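Local coordinates for protein isomaltodextranase (PDB 5AWO) that hydrolyses alpha-1,6-glucosidic linkages of dextran-like polysaccharides, removing successive isomaltose units from the non-reducing ends of the chains, at residues Pro55-Glu58 against Trp59-Ile63; Ala224-Glu227 against Leu228-Trp232; Phe489-His493 against Pro494-Gly498. All blocks are in the same frame, centred on the assembly; numbering follows the deposited sequence.

Contact 1. Residues Pro55-Glu58 against Trp59-Ile63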
ATOM      1  N   PRO A  55      -2.122 -14.495 -25.190  1.00 17.17           N
ATOM      2  CA  PRO A  55      -1.252 -14.597 -26.366  1.00 18.02           C
ATOM      3  C   PRO A  55      -0.359 -13.394 -26.578  1.00 18.81           C
ATOM      4  O   PRO A  55      -0.717 -12.269 -26.256  1.00 18.43           O
ATOM      5  CB  PRO A  55      -2.244 -14.751 -27.527  1.00 19.11           C
ATOM      6  CG  PRO A  55      -3.463 -15.321 -26.920  1.00 18.72           C
ATOM      7  CD  PRO A  55      -3.542 -14.661 -25.551  1.00 18.11           C
ATOM      8  N   GLU A  56       0.817 -13.627 -27.158  1.00 18.68           N
ATOM      9  CA  GLU A  56       1.763 -12.571 -27.342  1.00 19.52           C
ATOM     10  C   GLU A  56       1.201 -11.436 -28.193  1.00 17.94           C
ATOM     11  O   GLU A  56       1.491 -10.290 -27.920  1.00 18.52           O
ATOM     12  CB  GLU A  56       3.060 -13.112 -27.975  1.00 19.74           C
ATOM     13  CG  GLU A  56       4.241 -12.178 -27.846  1.00 20.54           C
ATOM     14  CD  GLU A  56       5.536 -12.774 -28.381  1.00 20.86           C
ATOM     15  OE1 GLU A  56       5.438 -13.560 -29.351  1.00 22.43           O
ATOM     16  OE2 GLU A  56       6.605 -12.463 -27.819  1.00 21.02           O
ATOM     17  N   ASN A  57       0.440 -11.757 -29.254  1.00 19.39           N
ATOM     18  CA  ASN A  57      -0.134 -10.674 -30.057  1.00 20.63           C
ATOM     19  C   ASN A  57      -1.167  -9.840 -29.306  1.00 19.88           C
ATOM     20  O   ASN A  57      -1.259  -8.620 -29.526  1.00 20.55           O
ATOM     21  CB  ASN A  57      -0.774 -11.155 -31.356  1.00 21.98           C
ATOM     22  CG  ASN A  57      -1.076  -9.985 -32.285  1.00 24.80           C
ATOM     23  OD1 ASN A  57      -0.173  -9.235 -32.641  1.00 28.13           O
ATOM     24  ND2 ASN A  57      -2.350  -9.768 -32.602  1.00 26.96           N
ATOM     25  N   GLU A  58      -1.915 -10.483 -28.409  1.00 18.67           N
ATOM     26  CA  GLU A  58      -2.871  -9.738 -27.570  1.00 18.63           C
ATOM     27  C   GLU A  58      -2.152  -8.836 -26.581  1.00 17.86           C
ATOM     28  O   GLU A  58      -2.558  -7.697 -26.357  1.00 17.72           O
ATOM     29  CB  GLU A  58      -3.800 -10.704 -26.870  1.00 18.85           C
ATOM     30  CG  GLU A  58      -4.833 -11.239 -27.838  1.00 20.79           C
ATOM     31  CD  GLU A  58      -5.728 -10.125 -28.343  1.00 23.81           C
ATOM     32  OE1 GLU A  58      -6.649  -9.749 -27.621  1.00 26.49           O
ATOM     33  OE2 GLU A  58      -5.474  -9.575 -29.429  1.00 30.72           O
ATOM     34  N   TRP A  59      -1.043  -9.319 -26.023  1.00 18.05           N
ATOM     35  CA  TRP A  59      -0.171  -8.481 -25.216  1.00 17.43           C
ATOM     36  C   TRP A  59       0.326  -7.254 -25.996  1.00 17.66           C
ATOM     37  O   TRP A  59       0.269  -6.126 -25.512  1.00 17.89           O
ATOM     38  CB  TRP A  59       0.979  -9.348 -24.716  1.00 17.15           C
ATOM     39  CG  TRP A  59       2.202  -8.721 -24.124  1.00 17.56           C
ATOM     40  CD1 TRP A  59       3.442  -8.626 -24.712  1.00 16.48           C
ATOM     41  CD2 TRP A  59       2.367  -8.199 -22.789  1.00 16.40           C
ATOM     42  NE1 TRP A  59       4.332  -8.065 -23.850  1.00 15.99           N
ATOM     43  CE2 TRP A  59       3.715  -7.816 -22.646  1.00 16.99           C
ATOM     44  CE3 TRP A  59       1.505  -8.040 -21.699  1.00 16.65           C
ATOM     45  CZ2 TRP A  59       4.215  -7.225 -21.476  1.00 16.35           C
ATOM     46  CZ3 TRP A  59       2.015  -7.475 -20.532  1.00 16.56           C
ATOM     47  CH2 TRP A  59       3.333  -7.075 -20.423  1.00 17.23           C
ATOM     48  N   LYS A  60       0.789  -7.491 -27.235  1.00 18.29           N
ATOM     49  CA  LYS A  60       1.289  -6.392 -28.065  1.00 20.03           C
ATOM     50  C   LYS A  60       0.193  -5.360 -28.363  1.00 17.67           C
ATOM     51  O   LYS A  60       0.418  -4.164 -28.220  1.00 19.35           O
ATOM     52  CB  LYS A  60       1.865  -6.933 -29.384  1.00 21.85           C
ATOM     53  CG  LYS A  60       2.515  -5.862 -30.251  1.00 24.54           C
ATOM     54  CD  LYS A  60       2.976  -6.437 -31.581  1.00 24.88           C
ATOM     55  CE  LYS A  60       3.687  -5.394 -32.433  1.00 26.20           C
ATOM     56  NZ  LYS A  60       2.809  -4.241 -32.783  1.00 27.27           N
ATOM     57  N   VAL A  61      -0.977  -5.830 -28.771  1.00 18.92           N
ATOM     58  CA  VAL A  61      -2.046  -4.910 -29.160  1.00 19.02           C
ATOM     59  C   VAL A  61      -2.507  -4.102 -27.937  1.00 19.47           C
ATOM     60  O   VAL A  61      -2.719  -2.895 -28.022  1.00 19.89           O
ATOM     61  CB  VAL A  61      -3.188  -5.635 -29.895  1.00 19.94           C
ATOM     62  CG1 VAL A  61      -4.321  -4.685 -30.231  1.00 20.45           C
ATOM     63  CG2 VAL A  61      -2.673  -6.226 -31.214  1.00 20.80           C
ATOM     64  N   ASN A  62      -2.595  -4.748 -26.781  1.00 19.52           N
ATOM     65  CA  ASN A  62      -2.883  -3.980 -25.559  1.00 18.87           C
ATOM     66  C   ASN A  62      -1.831  -2.940 -25.236  1.00 18.18           C
ATOM     67  O   ASN A  62      -2.156  -1.797 -24.898  1.00 19.73           O
ATOM     68  CB  ASN A  62      -3.078  -4.905 -24.354  1.00 17.72           C
ATOM     69  CG  ASN A  62      -4.442  -5.572 -24.346  1.00 17.21           C
ATOM     70  OD1 ASN A  62      -4.601  -6.773 -24.618  1.00 18.81           O
ATOM     71  ND2 ASN A  62      -5.449  -4.776 -24.084  1.00 15.93           N
ATOM     72  N   ILE A  63      -0.547  -3.304 -25.362  1.00 17.91           N
ATOM     73  CA  ILE A  63       0.514  -2.350 -25.123  1.00 18.98           C
ATOM     74  C   ILE A  63       0.397  -1.136 -26.076  1.00 18.42           C
ATOM     75  O   ILE A  63       0.562   0.008 -25.654  1.00 19.12           O
ATOM     76  CB  ILE A  63       1.920  -2.972 -25.261  1.00 19.79           C
ATOM     77  CG1 ILE A  63       2.174  -3.925 -24.081  1.00 20.23           C
ATOM     78  CG2 ILE A  63       3.000  -1.900 -25.359  1.00 20.19           C
ATOM     79  CD1 ILE A  63       3.415  -4.768 -24.247  1.00 22.18           C
TER
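Asn57 and Val61, one helical turn apart, meet on the outer side of helix 56-68: Asn57 ND2 lies 3.8 Å from Val61 CG2, the two side chains crossing at a slant. The same methyl sits 3.3 Å from Asn57 O, the carbonyl that accepts Val61 N. At the helix start Pro55, in the N-cap position, receives the first i to i+4 bond, Trp59 N to Pro55 O at 3.0 Å. The next bonds of the series run from Lys60 N to Glu56 O and from Asn62 N to Glu58 O. With CG anti to its own N (chi1 166°), Trp59 swings its indole inward, where Ile63 CD1 rests 3.4 Å above one ring face near the rim and Trp110 meets it edge-to-face. The acids reach outward from the helix: Glu56 takes Gln104 N, His105 N and Trp110 NE1, while Glu58, bent at chi2, reaches Tyr349 OH and Gln350 NE2. Lys60 NZ forms a salt bridge with Asp64. These are the N-terminal two turns of the helix in a beta-alpha-beta crossover of the TIM barrel, laid against strand 39-42 through Trp59 on Trp41.

Contact 2. Residues Ala224-Glu227 against Leu228-Trp232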
ATOM      1  N   ALA A 224       8.790 -19.604   9.966  1.00 21.47           N
ATOM      2  CA  ALA A 224      10.154 -19.117   9.927  1.00 19.97           C
ATOM      3  C   ALA A 224      10.655 -19.067   8.484  1.00 18.44           C
ATOM      4  O   ALA A 224      11.317 -18.117   8.076  1.00 18.49           O
ATOM      5  CB  ALA A 224      11.065 -19.997  10.797  1.00 21.89           C
ATOM      6  N   ASN A 225      10.299 -20.076   7.700  1.00 18.20           N
ATOM      7  CA  ASN A 225      10.713 -20.128   6.304  1.00 17.91           C
ATOM      8  C   ASN A 225      10.076 -19.008   5.479  1.00 17.37           C
ATOM      9  O   ASN A 225      10.723 -18.415   4.632  1.00 18.05           O
ATOM     10  CB  ASN A 225      10.385 -21.481   5.696  1.00 18.58           C
ATOM     11  CG  ASN A 225      11.328 -22.569   6.161  1.00 19.47           C
ATOM     12  OD1 ASN A 225      12.419 -22.283   6.656  1.00 20.13           O
ATOM     13  ND2 ASN A 225      10.910 -23.800   6.010  1.00 19.84           N
ATOM     14  N   TYR A 226       8.815 -18.718   5.753  1.00 18.14           N
ATOM     15  CA  TYR A 226       8.122 -17.597   5.110  1.00 17.27           C
ATOM     16  C   TYR A 226       8.781 -16.269   5.428  1.00 16.86           C
ATOM     17  O   TYR A 226       9.044 -15.454   4.531  1.00 17.04           O
ATOM     18  CB  TYR A 226       6.676 -17.591   5.602  1.00 16.37           C
ATOM     19  CG  TYR A 226       5.781 -16.514   5.019  1.00 15.80           C
ATOM     20  CD1 TYR A 226       5.457 -16.511   3.676  1.00 16.53           C
ATOM     21  CD2 TYR A 226       5.239 -15.536   5.820  1.00 16.41           C
ATOM     22  CE1 TYR A 226       4.625 -15.549   3.148  1.00 15.37           C
ATOM     23  CE2 TYR A 226       4.383 -14.575   5.306  1.00 16.17           C
ATOM     24  CZ  TYR A 226       4.074 -14.587   3.976  1.00 15.99           C
ATOM     25  OH  TYR A 226       3.212 -13.638   3.436  1.00 16.09           O
ATOM     26  N   GLU A 227       9.069 -16.038   6.705  1.00 17.60           N
ATOM     27  CA  GLU A 227       9.793 -14.831   7.097  1.00 18.56           C
ATOM     28  C   GLU A 227      11.169 -14.714   6.456  1.00 17.64           C
ATOM     29  O   GLU A 227      11.591 -13.650   6.018  1.00 17.70           O
ATOM     30  CB  GLU A 227       9.888 -14.758   8.617  1.00 21.60           C
ATOM     31  CG  GLU A 227       8.509 -14.489   9.202  1.00 25.01           C
ATOM     32  CD  GLU A 227       8.469 -14.450  10.704  1.00 30.26           C
ATOM     33  OE1 GLU A 227       9.323 -15.087  11.352  1.00 34.52           O
ATOM     34  OE2 GLU A 227       7.556 -13.772  11.216  1.00 33.90           O
ATOM     35  N   LEU A 228      11.882 -15.833   6.406  1.00 17.18           N
ATOM     36  CA  LEU A 228      13.196 -15.842   5.796  1.00 18.17           C
ATOM     37  C   LEU A 228      13.117 -15.516   4.295  1.00 16.25           C
ATOM     38  O   LEU A 228      13.849 -14.660   3.787  1.00 16.19           O
ATOM     39  CB  LEU A 228      13.815 -17.225   6.003  1.00 18.52           C
ATOM     40  CG  LEU A 228      15.211 -17.428   5.434  1.00 21.21           C
ATOM     41  CD1 LEU A 228      16.176 -16.490   6.129  1.00 20.34           C
ATOM     42  CD2 LEU A 228      15.631 -18.875   5.633  1.00 22.13           C
ATOM     43  N   ALA A 229      12.218 -16.195   3.596  1.00 16.25           N
ATOM     44  CA  ALA A 229      12.015 -15.975   2.161  1.00 16.09           C
ATOM     45  C   ALA A 229      11.680 -14.514   1.856  1.00 15.43           C
ATOM     46  O   ALA A 229      12.252 -13.913   0.955  1.00 14.94           O
ATOM     47  CB  ALA A 229      10.941 -16.893   1.627  1.00 16.81           C
ATOM     48  N   LEU A 230      10.734 -13.962   2.604  1.00 14.79           N
ATOM     49  CA  LEU A 230      10.398 -12.544   2.431  1.00 15.36           C
ATOM     50  C   LEU A 230      11.576 -11.622   2.654  1.00 14.80           C
ATOM     51  O   LEU A 230      11.740 -10.651   1.920  1.00 14.62           O
ATOM     52  CB  LEU A 230       9.213 -12.136   3.281  1.00 15.90           C
ATOM     53  CG  LEU A 230       7.849 -12.712   2.904  1.00 16.35           C
ATOM     54  CD1 LEU A 230       6.818 -12.183   3.894  1.00 17.73           C
ATOM     55  CD2 LEU A 230       7.462 -12.429   1.454  1.00 17.43           C
ATOM     56  N   SER A 231      12.429 -11.956   3.644  1.00 15.43           N
ATOM     57  CA  SER A 231      13.601 -11.101   3.898  1.00 16.33           C
ATOM     58  C   SER A 231      14.574 -11.116   2.725  1.00 15.36           C
ATOM     59  O   SER A 231      15.113 -10.087   2.321  1.00 15.80           O
ATOM     60  CB  SER A 231      14.316 -11.448   5.208  1.00 17.35           C
ATOM     61  OG  SER A 231      14.987 -12.707   5.173  1.00 19.65           O
ATOM     62  N   TRP A 232      14.723 -12.282   2.104  1.00 15.70           N
ATOM     63  CA  TRP A 232      15.597 -12.381   0.948  1.00 16.24           C
ATOM     64  C   TRP A 232      15.097 -11.540  -0.227  1.00 15.35           C
ATOM     65  O   TRP A 232      15.853 -10.872  -0.934  1.00 15.02           O
ATOM     66  CB  TRP A 232      15.689 -13.832   0.486  1.00 16.12           C
ATOM     67  CG  TRP A 232      16.419 -14.767   1.406  1.00 16.39           C
ATOM     68  CD1 TRP A 232      17.226 -14.442   2.460  1.00 17.71           C
ATOM     69  CD2 TRP A 232      16.402 -16.194   1.340  1.00 16.22           C
ATOM     70  NE1 TRP A 232      17.732 -15.589   3.034  1.00 18.40           N
ATOM     71  CE2 TRP A 232      17.241 -16.674   2.358  1.00 17.14           C
ATOM     72  CE3 TRP A 232      15.790 -17.106   0.490  1.00 16.79           C
ATOM     73  CZ2 TRP A 232      17.457 -18.040   2.559  1.00 17.26           C
ATOM     74  CZ3 TRP A 232      15.994 -18.470   0.703  1.00 17.03           C
ATOM     75  CH2 TRP A 232      16.827 -18.908   1.720  1.00 18.02           C
TER
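Tyr226 and Leu230 stand one turn apart on helix 223-237, the crossover helix that joins strands 197-200 and 242-245 of the catalytic TIM barrel. Their meeting is a CH-pi contact: Leu230 CD1 sits over one face of the phenol, 3.9 Å from the ring centroid of Tyr226 and 23° off the ring normal. The methyl is displaced toward the hydroxyl end, so that its nearest ring atom is Tyr226 CZ at 3.6 Å. The torsions explain the meeting. The Tyr226 ring carbon CG is anti to the backbone N (chi1 -179°), whereas Leu230 CG is turned beside its own N (chi1 -69°) and so leans back toward the preceding turn. Beyond the methyl, Tyr226 OH is hydrogen-bonded to Glu257 OE2, and the ring packs against Leu203 and Tyr206 of helix 203-208 and Ala256 of helix 251-260. Replacing Tyr226 by alanine removes both ring and hydroxyl, and would probably open a gap beneath Leu230 CD1 and leave Glu257 without this partner. The pair lies close to the active site, though the Tyr226 side chain is about 10 Å from that of Asp201, the likely nucleophile.

The backbone underneath is regular. Leu230 N reaches Tyr226 O at 3.0 Å, and Ala229 N binds Asn225 O in the same i to i+4 pattern. On another side of the helix Leu228 CG lies 3.5 Å above one face of the Trp232 indole. Leu228 O is gripped by two donors: Trp232 N, at 3.0 Å, continues the helical series, and Ser231 OG turns back to reach Leu228 O at 2.7 Å.

Contact 3. Residues Phe489-His493 against Pro494-Gly498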
ATOM      1  N   PHE A 489      -4.980   4.662  16.962  1.00 17.61           N
ATOM      2  CA  PHE A 489      -6.031   5.620  17.228  1.00 16.96           C
ATOM      3  C   PHE A 489      -6.677   5.461  18.590  1.00 17.40           C
ATOM      4  O   PHE A 489      -7.004   4.360  19.002  1.00 18.75           O
ATOM      5  CB  PHE A 489      -7.135   5.441  16.185  1.00 16.51           C
ATOM      6  CG  PHE A 489      -8.325   6.334  16.396  1.00 16.09           C
ATOM      7  CD1 PHE A 489      -8.298   7.621  15.903  1.00 16.58           C
ATOM      8  CD2 PHE A 489      -9.449   5.893  17.083  1.00 15.82           C
ATOM      9  CE1 PHE A 489      -9.382   8.473  16.099  1.00 16.48           C
ATOM     10  CE2 PHE A 489     -10.538   6.745  17.277  1.00 16.78           C
ATOM     11  CZ  PHE A 489     -10.498   8.021  16.761  1.00 16.46           C
ATOM     12  N   ASN A 490      -6.951   6.579  19.260  1.00 18.07           N
ATOM     13  CA  ASN A 490      -7.899   6.491  20.353  1.00 18.90           C
ATOM     14  C   ASN A 490      -8.665   7.806  20.502  1.00 18.86           C
ATOM     15  O   ASN A 490      -8.378   8.765  19.810  1.00 19.43           O
ATOM     16  CB  ASN A 490      -7.199   6.099  21.674  1.00 19.94           C
ATOM     17  CG  ASN A 490      -8.031   5.160  22.514  1.00 20.45           C
ATOM     18  OD1 ASN A 490      -9.246   5.278  22.568  1.00 19.29           O
ATOM     19  ND2 ASN A 490      -7.378   4.194  23.170  1.00 21.52           N
ATOM     20  N   TYR A 491      -9.629   7.799  21.414  1.00 20.90           N
ATOM     21  CA  TYR A 491     -10.503   8.952  21.642  1.00 23.21           C
ATOM     22  C   TYR A 491     -10.990   8.978  23.074  1.00 24.22           C
ATOM     23  O   TYR A 491     -12.004   9.611  23.371  1.00 24.97           O
ATOM     24  CB  TYR A 491     -11.694   8.954  20.661  1.00 24.74           C
ATOM     25  CG  TYR A 491     -12.797   7.917  20.887  1.00 25.89           C
ATOM     26  CD1 TYR A 491     -12.502   6.574  21.112  1.00 27.11           C
ATOM     27  CD2 TYR A 491     -14.152   8.276  20.823  1.00 29.77           C
ATOM     28  CE1 TYR A 491     -13.493   5.632  21.303  1.00 28.46           C
ATOM     29  CE2 TYR A 491     -15.165   7.327  21.015  1.00 30.60           C
ATOM     30  CZ  TYR A 491     -14.825   6.000  21.233  1.00 31.85           C
ATOM     31  OH  TYR A 491     -15.810   5.041  21.419  1.00 34.73           O
ATOM     32  N   ASN A 492     -10.248   8.316  23.962  1.00 24.23           N
ATOM     33  CA  ASN A 492     -10.764   8.004  25.289  1.00 25.34           C
ATOM     34  C   ASN A 492     -10.377   9.005  26.371  1.00 27.01           C
ATOM     35  O   ASN A 492     -10.595   8.723  27.550  1.00 27.70           O
ATOM     36  CB  ASN A 492     -10.406   6.574  25.691  1.00 25.02           C
ATOM     37  CG  ASN A 492      -8.924   6.335  25.812  1.00 23.30           C
ATOM     38  OD1 ASN A 492      -8.093   7.036  25.218  1.00 22.36           O
ATOM     39  ND2 ASN A 492      -8.573   5.298  26.579  1.00 25.16           N
ATOM     40  N   HIS A 493      -9.829  10.149  25.966  1.00 26.13           N
ATOM     41  CA  HIS A 493      -9.619  11.289  26.863  1.00 27.52           C
ATOM     42  C   HIS A 493     -10.136  12.542  26.157  1.00 28.65           C
ATOM     43  O   HIS A 493      -9.629  12.897  25.095  1.00 28.53           O
ATOM     44  CB  HIS A 493      -8.135  11.444  27.209  1.00 28.29           C
ATOM     45  CG  HIS A 493      -7.550  10.234  27.868  1.00 27.56           C
ATOM     46  ND1 HIS A 493      -7.987   9.770  29.092  1.00 27.07           N
ATOM     47  CD2 HIS A 493      -6.567   9.386  27.473  1.00 28.14           C
ATOM     48  CE1 HIS A 493      -7.305   8.683  29.416  1.00 28.51           C
ATOM     49  NE2 HIS A 493      -6.438   8.430  28.453  1.00 27.48           N
ATOM     50  N   PRO A 494     -11.135  13.236  26.744  1.00 28.14           N
ATOM     51  CA  PRO A 494     -11.650  14.399  25.986  1.00 27.25           C
ATOM     52  C   PRO A 494     -10.672  15.579  25.795  1.00 26.24           C
ATOM     53  O   PRO A 494      -9.613  15.636  26.436  1.00 27.13           O
ATOM     54  CB  PRO A 494     -12.908  14.827  26.768  1.00 28.63           C
ATOM     55  CG  PRO A 494     -12.947  14.019  28.019  1.00 29.39           C
ATOM     56  CD  PRO A 494     -11.977  12.874  27.900  1.00 28.91           C
ATOM     57  N   GLY A 495     -11.014  16.500  24.885  1.00 25.86           N
ATOM     58  CA  GLY A 495     -10.233  17.729  24.652  1.00 26.71           C
ATOM     59  C   GLY A 495      -9.387  17.727  23.394  1.00 26.31           C
ATOM     60  O   GLY A 495      -8.794  18.738  23.010  1.00 27.08           O
ATOM     61  N   TYR A 496      -9.302  16.568  22.748  1.00 24.35           N
ATOM     62  CA  TYR A 496      -8.640  16.481  21.450  1.00 24.65           C
ATOM     63  C   TYR A 496      -9.414  17.290  20.397  1.00 22.89           C
ATOM     64  O   TYR A 496     -10.627  17.397  20.469  1.00 24.30           O
ATOM     65  CB  TYR A 496      -8.526  15.015  21.007  1.00 23.16           C
ATOM     66  CG  TYR A 496      -9.828  14.262  21.030  1.00 23.68           C
ATOM     67  CD1 TYR A 496     -10.715  14.325  19.967  1.00 23.36           C
ATOM     68  CD2 TYR A 496     -10.191  13.494  22.124  1.00 23.11           C
ATOM     69  CE1 TYR A 496     -11.894  13.629  19.980  1.00 23.26           C
ATOM     70  CE2 TYR A 496     -11.387  12.822  22.174  1.00 23.61           C
ATOM     71  CZ  TYR A 496     -12.249  12.885  21.085  1.00 23.60           C
ATOM     72  OH  TYR A 496     -13.422  12.201  21.136  1.00 24.73           O
ATOM     73  N   ASP A 497      -8.674  17.871  19.463  1.00 22.65           N
ATOM     74  CA  ASP A 497      -9.200  18.417  18.207  1.00 23.05           C
ATOM     75  C   ASP A 497      -9.491  17.261  17.246  1.00 24.21           C
ATOM     76  O   ASP A 497      -8.722  16.309  17.167  1.00 22.50           O
ATOM     77  CB  ASP A 497      -8.185  19.377  17.581  1.00 23.83           C
ATOM     78  CG  ASP A 497      -7.942  20.639  18.447  1.00 24.59           C
ATOM     79  OD1 ASP A 497      -8.921  21.144  19.030  1.00 27.38           O
ATOM     80  OD2 ASP A 497      -6.782  21.093  18.502  1.00 25.42           O
ATOM     81  N   GLY A 498     -10.605  17.331  16.534  1.00 23.02           N
ATOM     82  CA  GLY A 498     -10.956  16.284  15.576  1.00 23.60           C
ATOM     83  C   GLY A 498     -11.639  15.064  16.178  1.00 23.16           C
ATOM     84  O   GLY A 498     -12.336  15.174  17.174  1.00 25.89           O
TER
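Tyr496 lays its phenol beside the backbone of Tyr491, its hydroxyl reaching the base of the other tyrosine: Tyr496 OH is 3.7 Å from Tyr491 CB. Both belong to the loop that joins strands 488-490 and 501-505 in the carbohydrate-binding module, a beta-sandwich of the CBM35 type. The two side chains run side by side and point the same way, without ring stacking; the Tyr496 hydroxyl instead lies near the plane of the Tyr491 ring, at its edge.

Two backbone oxygens approach the CD2-CE2 side of the Tyr496 phenol. His493 O lies in the ring plane at its edge, 3.1 Å from Tyr496 CD2, and Tyr491 O approaches obliquely to 3.5 Å from Tyr496 CE2. Although the contact buries His493 O, that oxygen has no hydrogen-bonding partner in the model; it faces the weakly polarised C-H edge of the ring instead. Tyr496 brings its ring back over the loop by placing CG between its own N and carbonyl carbon (chi1 53°), the crowded position. The turn itself depends on Gly495, whose positive phi (104°) would jam a CB against the carbonyl of Pro494. Outside the loop, Pro494 O accepts Trp573 NE1 and Gly495 O accepts Arg533 NH1, while the His493 ring meets Trp570 and its side chain rests on Phe501.

Where the strand gives way to the loop, Asn490 is held by Asp503 OD2 through ND2. Its other amide atom, OD1, accepts the next backbone amide in the carbonyl plane, on a lone pair: Tyr491 N to Asn490 OD1 measures 2.8 Å.

Overall arrangement
Contacts 1 and 2 are partly buried turns of two different helices of the same TIM barrel, their centres about 35 Å apart. Contact 3 is a surface loop of the carbohydrate-binding module, with its centre about 54 Å from that of contact 1 and on the opposite side of the chain's centre. In both helices a ladder of i to i+4 backbone bonds supplies the frame, but contact 1 adds acids bonded to neighbouring elements and a lysine paired with an aspartate of its own helix, whereas contact 2 relies more on a methyl over an aromatic face. Contact 3 has no such ladder across its segments; aromatic edges, carbonyl oxygens and a glycine at the turn shape it instead. Of the three, contact 2 is nearest the probable catalytic aspartates.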